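Local coordinates for protein reducing-end xylose-releasing exo-oligoxylanase Rex8A (PDB 6SUD) that hydrolyses short xylooligosaccharides, linear or branched, releasing xylose from their reducing ends during xylan breakdown, at residues H256-S264 with R307-P318. The protein carries 1 engineered substitution. Sequence-based numbering, arbitrary orientation.
Sequences HGDFRHFYS and RYTIEGEPFNEP
A beta hairpin, its strands 306-308 and 314-315 joined through a type I turn from Thr309 to Gly312, meets the active-site loop 256-264 through Arg307 and Tyr263. The guanidinium lies flat on the phenol ring, planes 20° apart, with CZ of Arg307 3.6 Å from the Tyr263 ring centroid: a stacked cation-pi pair. The Arg307 chain, CG anti to the backbone N (chi1 -176°), bends at chi3 to lay the group there. Glu317 fixes the rotation of the Arg307 guanidinium by a side-on, two-pronged salt bridge, Arg307 NE to Glu317 OE1 at 2.8 Å and Arg307 NH2 to Glu317 OE2 at 3.0 Å. Beside this, Phe262 and Tyr308 form a single antiparallel hydrogen-bonded pair, N of Phe262 reaching O of Tyr308 at 2.8 Å. His261 offers one ring face to the edge of Phe315, whose CZ sits 3.6 Å from His261 CD2; CB of Arg260 covers the opposite face. A water links Arg260 O, His261 ND1 and Ile310 N. The loop ends at Ser264, which touches bound xylose, and Asp265, the probable proton acceptor, follows. The cation-pi stack and the edge-to-face pair join the hairpin to a loop bordering the xylose-binding cleft of this family 8 (alpha/alpha)6 barrel.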
loop_
_atom_site.group_PDB
_atom_site.type_symbol
_atom_site.label_atom_id
_atom_site.label_comp_id
_atom_site.label_asym_id
_atom_site.label_seq_id
_atom_site.Cartn_x
_atom_site.Cartn_y
_atom_site.Cartn_z
ATOM N N HIS A 256 -9.732 9.991 -18.129
ATOM C CA HIS A 256 -8.479 9.210 -18.319
ATOM C C HIS A 256 -8.762 7.703 -18.286
ATOM O O HIS A 256 -7.789 6.940 -18.422
ATOM C CB HIS A 256 -7.391 9.645 -17.322
ATOM C CG HIS A 256 -7.655 9.300 -15.895
ATOM N ND1 HIS A 256 -8.561 9.995 -15.123
ATOM C CD2 HIS A 256 -7.097 8.372 -15.085
ATOM C CE1 HIS A 256 -8.578 9.481 -13.908
ATOM N NE2 HIS A 256 -7.679 8.501 -13.854
ATOM N N GLY A 257 -10.019 7.285 -18.115
ATOM C CA GLY A 257 -10.426 5.886 -18.345
ATOM C C GLY A 257 -11.543 5.401 -17.438
ATOM O O GLY A 257 -12.079 6.185 -16.628
ATOM N N ASP A 258 -11.879 4.121 -17.600
ATOM C CA ASP A 258 -13.009 3.434 -16.921
ATOM C C ASP A 258 -12.429 2.644 -15.747
ATOM O O ASP A 258 -11.713 1.658 -16.016
ATOM C CB ASP A 258 -13.732 2.533 -17.922
ATOM C CG ASP A 258 -14.931 1.793 -17.361
ATOM O OD1 ASP A 258 -15.206 1.932 -16.139
ATOM O OD2 ASP A 258 -15.603 1.114 -18.164
ATOM N N PHE A 259 -12.685 3.096 -14.518
ATOM C CA PHE A 259 -12.094 2.551 -13.270
ATOM C C PHE A 259 -13.198 1.866 -12.459
ATOM O O PHE A 259 -13.058 1.678 -11.257
ATOM C CB PHE A 259 -11.330 3.662 -12.541
ATOM C CG PHE A 259 -10.096 4.099 -13.287
ATOM C CD1 PHE A 259 -8.892 3.435 -13.102
ATOM C CD2 PHE A 259 -10.137 5.155 -14.185
ATOM C CE1 PHE A 259 -7.759 3.803 -13.811
ATOM C CE2 PHE A 259 -8.998 5.535 -14.883
ATOM C CZ PHE A 259 -7.814 4.860 -14.692
ATOM N N ARG A 260 -14.275 1.462 -13.128
ATOM C CA ARG A 260 -15.466 0.873 -12.460
ATOM C C ARG A 260 -15.240 -0.593 -12.106
ATOM O O ARG A 260 -16.070 -1.149 -11.374
ATOM C CB ARG A 260 -16.678 0.995 -13.379
ATOM C CG ARG A 260 -17.129 2.435 -13.559
ATOM C CD ARG A 260 -18.351 2.541 -14.451
ATOM N NE ARG A 260 -18.018 2.008 -15.765
ATOM C CZ ARG A 260 -18.872 1.837 -16.770
ATOM N NH1 ARG A 260 -20.150 2.147 -16.629
ATOM N NH2 ARG A 260 -18.443 1.333 -17.914
ATOM N N HIS A 261 -14.175 -1.198 -12.630
ATOM C CA HIS A 261 -13.999 -2.670 -12.629
ATOM C C HIS A 261 -12.866 -3.092 -11.704
ATOM O O HIS A 261 -12.145 -2.216 -11.179
ATOM C CB HIS A 261 -13.779 -3.158 -14.054
ATOM C CG HIS A 261 -14.819 -2.635 -14.976
ATOM N ND1 HIS A 261 -16.158 -2.959 -14.832
ATOM C CD2 HIS A 261 -14.737 -1.796 -16.031
ATOM C CE1 HIS A 261 -16.857 -2.350 -15.773
ATOM N NE2 HIS A 261 -16.005 -1.640 -16.529
ATOM N N PHE A 262 -12.717 -4.411 -11.537
ATOM C CA PHE A 262 -11.653 -5.020 -10.708
ATOM C C PHE A 262 -10.400 -5.182 -11.570
ATOM O O PHE A 262 -10.356 -6.075 -12.438
ATOM C CB PHE A 262 -12.126 -6.337 -10.096
ATOM C CG PHE A 262 -11.153 -6.907 -9.098
ATOM C CD1 PHE A 262 -11.075 -6.400 -7.808
ATOM C CD2 PHE A 262 -10.296 -7.928 -9.454
ATOM C CE1 PHE A 262 -10.178 -6.931 -6.887
ATOM C CE2 PHE A 262 -9.386 -8.440 -8.548
ATOM C CZ PHE A 262 -9.326 -7.945 -7.262
ATOM N N TYR A 263 -9.431 -4.299 -11.334
ATOM C CA TYR A 263 -8.126 -4.197 -12.035
ATOM C C TYR A 263 -7.088 -3.690 -11.021
ATOM O O TYR A 263 -7.411 -3.547 -9.841
ATOM C CB TYR A 263 -8.252 -3.282 -13.253
ATOM C CG TYR A 263 -7.326 -3.585 -14.409
ATOM C CD1 TYR A 263 -7.341 -4.825 -15.030
ATOM C CD2 TYR A 263 -6.465 -2.618 -14.906
ATOM C CE1 TYR A 263 -6.509 -5.101 -16.105
ATOM C CE2 TYR A 263 -5.626 -2.878 -15.980
ATOM C CZ TYR A 263 -5.651 -4.122 -16.581
ATOM O OH TYR A 263 -4.817 -4.360 -17.636
ATOM N N SER A 264 -5.884 -3.378 -11.501
ATOM C CA SER A 264 -4.615 -3.182 -10.739
ATOM C C SER A 264 -4.787 -2.494 -9.373
ATOM O O SER A 264 -4.296 -3.055 -8.393
ATOM C CB SER A 264 -3.646 -2.420 -11.583
ATOM O OG SER A 264 -3.493 -3.060 -12.836
ATOM N N ARG A 307 -9.352 -8.764 -16.338
ATOM C CA ARG A 307 -10.165 -7.686 -15.729
ATOM C C ARG A 307 -11.534 -8.302 -15.438
ATOM O O ARG A 307 -11.972 -9.130 -16.231
ATOM C CB ARG A 307 -10.292 -6.489 -16.672
ATOM C CG ARG A 307 -11.029 -5.299 -16.072
ATOM C CD ARG A 307 -11.318 -4.254 -17.146
ATOM N NE ARG A 307 -10.104 -3.733 -17.769
ATOM C CZ ARG A 307 -9.389 -2.691 -17.339
ATOM N NH1 ARG A 307 -9.749 -2.009 -16.264
ATOM N NH2 ARG A 307 -8.297 -2.326 -17.987
ATOM N N TYR A 308 -12.195 -7.912 -14.351
ATOM C CA TYR A 308 -13.532 -8.452 -13.994
ATOM C C TYR A 308 -14.457 -7.299 -13.630
ATOM O O TYR A 308 -13.980 -6.323 -13.092
ATOM C CB TYR A 308 -13.463 -9.426 -12.814
ATOM C CG TYR A 308 -12.583 -10.636 -13.028
ATOM C CD1 TYR A 308 -13.083 -11.809 -13.576
ATOM C CD2 TYR A 308 -11.247 -10.609 -12.665
ATOM C CE1 TYR A 308 -12.260 -12.910 -13.778
ATOM C CE2 TYR A 308 -10.421 -11.706 -12.848
ATOM C CZ TYR A 308 -10.933 -12.866 -13.394
ATOM O OH TYR A 308 -10.098 -13.926 -13.612
ATOM N N THR A 309 -15.748 -7.430 -13.917
ATOM C CA THR A 309 -16.753 -6.519 -13.322
ATOM C C THR A 309 -16.809 -6.899 -11.843
ATOM O O THR A 309 -16.356 -8.009 -11.515
ATOM C CB THR A 309 -18.119 -6.608 -14.006
ATOM O OG1 THR A 309 -18.650 -7.898 -13.689
ATOM C CG2 THR A 309 -18.049 -6.356 -15.497
ATOM N N ILE A 310 -17.349 -6.065 -10.965
ATOM C CA ILE A 310 -17.297 -6.404 -9.510
ATOM C C ILE A 310 -18.263 -7.561 -9.209
ATOM O O ILE A 310 -18.046 -8.209 -8.163
ATOM C CB ILE A 310 -17.495 -5.189 -8.582
ATOM C CG1 ILE A 310 -18.862 -4.530 -8.764
ATOM C CG2 ILE A 310 -16.339 -4.208 -8.744
ATOM C CD1 ILE A 310 -19.169 -3.463 -7.762
ATOM N N GLU A 311 -19.245 -7.857 -10.079
ATOM C CA GLU A 311 -20.131 -9.050 -9.902
ATOM C C GLU A 311 -19.468 -10.296 -10.518
ATOM O O GLU A 311 -20.088 -11.388 -10.456
ATOM C CB GLU A 311 -21.563 -8.797 -10.397
ATOM C CG GLU A 311 -21.721 -8.654 -11.899
ATOM C CD GLU A 311 -23.161 -8.517 -12.388
ATOM O OE1 GLU A 311 -24.078 -8.872 -11.635
ATOM O OE2 GLU A 311 -23.363 -8.075 -13.542
ATOM N N GLY A 312 -18.246 -10.163 -11.052
ATOM C CA GLY A 312 -17.363 -11.296 -11.400
ATOM C C GLY A 312 -17.417 -11.684 -12.874
ATOM O O GLY A 312 -16.900 -12.774 -13.211
ATOM N N GLU A 313 -17.998 -10.847 -13.736
ATOM C CA GLU A 313 -18.060 -11.147 -15.191
ATOM C C GLU A 313 -16.673 -10.872 -15.762
ATOM O O GLU A 313 -16.161 -9.762 -15.621
ATOM C CB GLU A 313 -19.170 -10.334 -15.852
ATOM C CG GLU A 313 -20.548 -10.654 -15.302
ATOM C CD GLU A 313 -21.114 -12.000 -15.724
ATOM O OE1 GLU A 313 -22.018 -12.006 -16.597
ATOM O OE2 GLU A 313 -20.698 -13.035 -15.157
ATOM N N PRO A 314 -16.007 -11.878 -16.376
ATOM C CA PRO A 314 -14.666 -11.690 -16.916
ATOM C C PRO A 314 -14.717 -10.898 -18.230
ATOM O O PRO A 314 -15.609 -11.134 -19.039
ATOM C CB PRO A 314 -14.140 -13.119 -17.173
ATOM C CG PRO A 314 -15.384 -14.000 -17.251
ATOM C CD PRO A 314 -16.528 -13.231 -16.624
ATOM N N PHE A 315 -13.772 -9.976 -18.403
ATOM C CA PHE A 315 -13.446 -9.357 -19.714
ATOM C C PHE A 315 -12.545 -10.327 -20.479
ATOM O O PHE A 315 -11.983 -11.252 -19.877
ATOM C CB PHE A 315 -12.711 -8.024 -19.560
ATOM C CG PHE A 315 -13.538 -6.890 -19.022
ATOM C CD1 PHE A 315 -13.992 -6.905 -17.710
ATOM C CD2 PHE A 315 -13.828 -5.789 -19.811
ATOM C CE1 PHE A 315 -14.741 -5.851 -17.216
ATOM C CE2 PHE A 315 -14.572 -4.732 -19.310
ATOM C CZ PHE A 315 -15.033 -4.773 -18.015
ATOM N N ASN A 316 -12.403 -10.119 -21.783
ATOM C CA ASN A 316 -11.454 -10.920 -22.600
ATOM C C ASN A 316 -10.026 -10.508 -22.213
ATOM O O ASN A 316 -9.118 -11.370 -22.174
ATOM C CB ASN A 316 -11.793 -10.779 -24.081
ATOM C CG ASN A 316 -13.116 -11.442 -24.393
ATOM O OD1 ASN A 316 -13.323 -12.607 -24.046
ATOM N ND2 ASN A 316 -14.029 -10.704 -24.997
ATOM N N GLU A 317 -9.860 -9.234 -21.875
ATOM C CA GLU A 317 -8.572 -8.586 -21.515
ATOM C C GLU A 317 -7.942 -9.285 -20.310
ATOM O O GLU A 317 -8.614 -9.523 -19.307
ATOM C CB GLU A 317 -8.872 -7.116 -21.240
ATOM C CG GLU A 317 -7.674 -6.300 -20.815
ATOM C CD GLU A 317 -8.047 -4.886 -20.408
ATOM O OE1 GLU A 317 -9.255 -4.590 -20.343
ATOM O OE2 GLU A 317 -7.139 -4.096 -20.148
ATOM N N PRO A 318 -6.626 -9.598 -20.353
ATOM C CA PRO A 318 -5.926 -10.195 -19.217
ATOM C C PRO A 318 -5.618 -9.153 -18.134
ATOM O O PRO A 318 -5.565 -7.990 -18.451
ATOM C CB PRO A 318 -4.608 -10.667 -19.838
ATOM C CG PRO A 318 -4.343 -9.612 -20.886
ATOM C CD PRO A 318 -5.712 -9.334 -21.479
HETATM O O HOH W 1 -17.627 -3.421 -12.255
#